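Local coordinates for beta-N-acetylhexosaminidase (Streptomyces plicatus, PDB 5FD0), which probably hydrolyses terminal non-reducing N-acetylhexosamine residues from glycosides, as a beta-N-acetylhexosaminidase of glycosyl hydrolase family 20, at residues T408-S413 / D459-P464. Sequence-based numbering, arbitrary orientation.
Sequences TPLGLS and DYMAFP
G411 and M461 bring the two backbones nearest, 7.4 Å between their CA atoms, where the irregular loop 408-413 passes the last turn of helix 455-462. No hydrogen bond joins the segments directly; two neighbouring helix side chains, Y460 and M461, bridge the gap and illustrate how a helix end and a loop can pack together mainly through apolar side chains. M461 is bent at both chi2 and chi3, which curls its thioether against the loop. Its SD lies 4.0 Å from L410 CB. The M461 and T408 side chains reach toward each other tip to tip, with M461 SD 4.1 Å from T408 CG2. G411, lacking a side chain, leaves room for the M461 methyl, whose CE lies 4.2 Å from G411 CA; a beta carbon there would come too close. Y460, its ring carried anti to the backbone N (chi1 -180°), reaches along the loop. T408 CG2 lies at the ring edge, near its plane. L410 CD1 lies 4.2 Å from Y460 CD2, oblique to the ring, and P409 crosses the tyrosine side chain at about a right angle, its CD 3.9 Å from Y460 OH. One water, 2.6 Å from T408 OG1, adds a weak link to Y460 OH; T405 N also bonds T408 OG1. L412 touches the bound N-acetylglucosamine. The packing thus joins a helix following the last barrel strand, 440-447, to a sugar-contacting loop after strand 389-392, in the beta/alpha-barrel catalytic domain of family 20.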
loop_
_atom_site.group_PDB
_atom_site.type_symbol
_atom_site.label_atom_id
_atom_site.label_comp_id
_atom_site.label_asym_id
_atom_site.label_seq_id
_atom_site.Cartn_x
_atom_site.Cartn_y
_atom_site.Cartn_z
ATOM N N THR A 408 -11.080 -10.143 18.651
ATOM C CA THR A 408 -10.837 -10.321 17.217
ATOM C C THR A 408 -10.264 -11.713 16.959
ATOM O O THR A 408 -9.324 -12.123 17.648
ATOM C CB THR A 408 -9.882 -9.248 16.704
ATOM O OG1 THR A 408 -10.442 -7.959 16.964
ATOM C CG2 THR A 408 -9.643 -9.403 15.212
ATOM N N PRO A 409 -10.791 -12.461 15.979
ATOM C CA PRO A 409 -10.391 -13.860 15.808
ATOM C C PRO A 409 -9.106 -14.077 15.029
ATOM O O PRO A 409 -8.612 -15.203 14.999
ATOM C CB PRO A 409 -11.580 -14.463 15.054
ATOM C CG PRO A 409 -12.167 -13.340 14.335
ATOM C CD PRO A 409 -12.037 -12.174 15.250
ATOM N N LEU A 410 -8.559 -13.052 14.405
ATOM C CA LEU A 410 -7.289 -13.113 13.704
ATOM C C LEU A 410 -6.404 -12.002 14.257
ATOM O O LEU A 410 -6.854 -11.175 15.046
ATOM C CB LEU A 410 -7.505 -12.929 12.199
ATOM C CG LEU A 410 -8.454 -13.906 11.502
ATOM C CD1 LEU A 410 -8.843 -13.371 10.131
ATOM C CD2 LEU A 410 -7.810 -15.263 11.373
ATOM N N GLY A 411 -5.152 -11.960 13.807
ATOM C CA GLY A 411 -4.263 -10.856 14.101
ATOM C C GLY A 411 -3.553 -11.019 15.432
ATOM O O GLY A 411 -3.656 -12.042 16.103
ATOM N N LEU A 412 -2.787 -9.980 15.793
ATOM C CA LEU A 412 -1.916 -9.967 16.960
ATOM C C LEU A 412 -2.316 -8.857 17.925
ATOM O O LEU A 412 -3.109 -7.977 17.602
ATOM C CB LEU A 412 -0.460 -9.786 16.546
ATOM C CG LEU A 412 0.101 -10.869 15.645
ATOM C CD1 LEU A 412 1.565 -10.585 15.395
ATOM C CD2 LEU A 412 -0.080 -12.267 16.273
ATOM N N SER A 413 -1.739 -8.888 19.127
ATOM C CA SER A 413 -2.121 -7.929 20.153
ATOM C C SER A 413 -0.923 -7.305 20.857
ATOM O O SER A 413 -1.108 -6.602 21.843
ATOM C CB SER A 413 -3.040 -8.584 21.195
ATOM O OG SER A 413 -2.380 -9.674 21.787
ATOM N N ASP A 459 -8.695 -9.346 3.758
ATOM C CA ASP A 459 -9.746 -8.322 3.689
ATOM C C ASP A 459 -10.267 -7.964 5.079
ATOM O O ASP A 459 -10.448 -6.785 5.409
ATOM C CB ASP A 459 -10.912 -8.809 2.814
ATOM C CG ASP A 459 -10.615 -8.766 1.333
ATOM O OD1 ASP A 459 -9.730 -8.002 0.890
ATOM O OD2 ASP A 459 -11.263 -9.538 0.609
ATOM N N TYR A 460 -10.545 -8.981 5.901
ATOM C CA TYR A 460 -11.139 -8.737 7.228
ATOM C C TYR A 460 -10.225 -7.907 8.130
ATOM O O TYR A 460 -10.707 -7.108 8.945
ATOM C CB TYR A 460 -11.495 -10.076 7.912
ATOM C CG TYR A 460 -12.112 -9.906 9.279
ATOM C CD1 TYR A 460 -13.485 -9.640 9.430
ATOM C CD2 TYR A 460 -11.330 -9.968 10.412
ATOM C CE1 TYR A 460 -14.049 -9.477 10.703
ATOM C CE2 TYR A 460 -11.868 -9.802 11.665
ATOM C CZ TYR A 460 -13.229 -9.564 11.804
ATOM O OH TYR A 460 -13.750 -9.413 13.050
ATOM N N MET A 461 -8.914 -8.086 8.014
ATOM C CA MET A 461 -8.000 -7.282 8.804
ATOM C C MET A 461 -7.640 -5.958 8.130
ATOM O O MET A 461 -7.349 -4.977 8.830
ATOM C CB MET A 461 -6.738 -8.090 9.093
ATOM C CG MET A 461 -7.001 -9.339 9.932
ATOM S SD MET A 461 -7.894 -8.996 11.482
ATOM C CE MET A 461 -6.706 -7.976 12.319
ATOM N N ALA A 462 -7.637 -5.906 6.798
ATOM C CA ALA A 462 -7.340 -4.650 6.105
ATOM C C ALA A 462 -8.517 -3.684 6.174
ATOM O O ALA A 462 -8.317 -2.468 6.265
ATOM C CB ALA A 462 -6.967 -4.913 4.650
ATOM N N PHE A 463 -9.741 -4.200 6.115
ATOM C CA PHE A 463 -10.932 -3.341 6.108
ATOM C C PHE A 463 -11.662 -3.428 7.454
ATOM O O PHE A 463 -11.930 -4.523 7.947
ATOM C CB PHE A 463 -11.897 -3.722 4.984
ATOM C CG PHE A 463 -11.364 -3.464 3.609
ATOM C CD1 PHE A 463 -10.542 -4.383 2.991
ATOM C CD2 PHE A 463 -11.704 -2.310 2.924
ATOM C CE1 PHE A 463 -10.061 -4.159 1.698
ATOM C CE2 PHE A 463 -11.225 -2.078 1.646
ATOM C CZ PHE A 463 -10.395 -3.005 1.041
ATOM N N PRO A 464 -12.060 -2.276 8.018
ATOM C CA PRO A 464 -12.161 -0.949 7.401
ATOM C C PRO A 464 -11.082 0.082 7.713
ATOM O O PRO A 464 -11.329 1.244 7.404
ATOM C CB PRO A 464 -13.516 -0.457 7.932
ATOM C CG PRO A 464 -13.527 -0.996 9.347
ATOM C CD PRO A 464 -12.743 -2.317 9.320
HETATM O O HOH W 1 -12.923 -8.064 16.116
#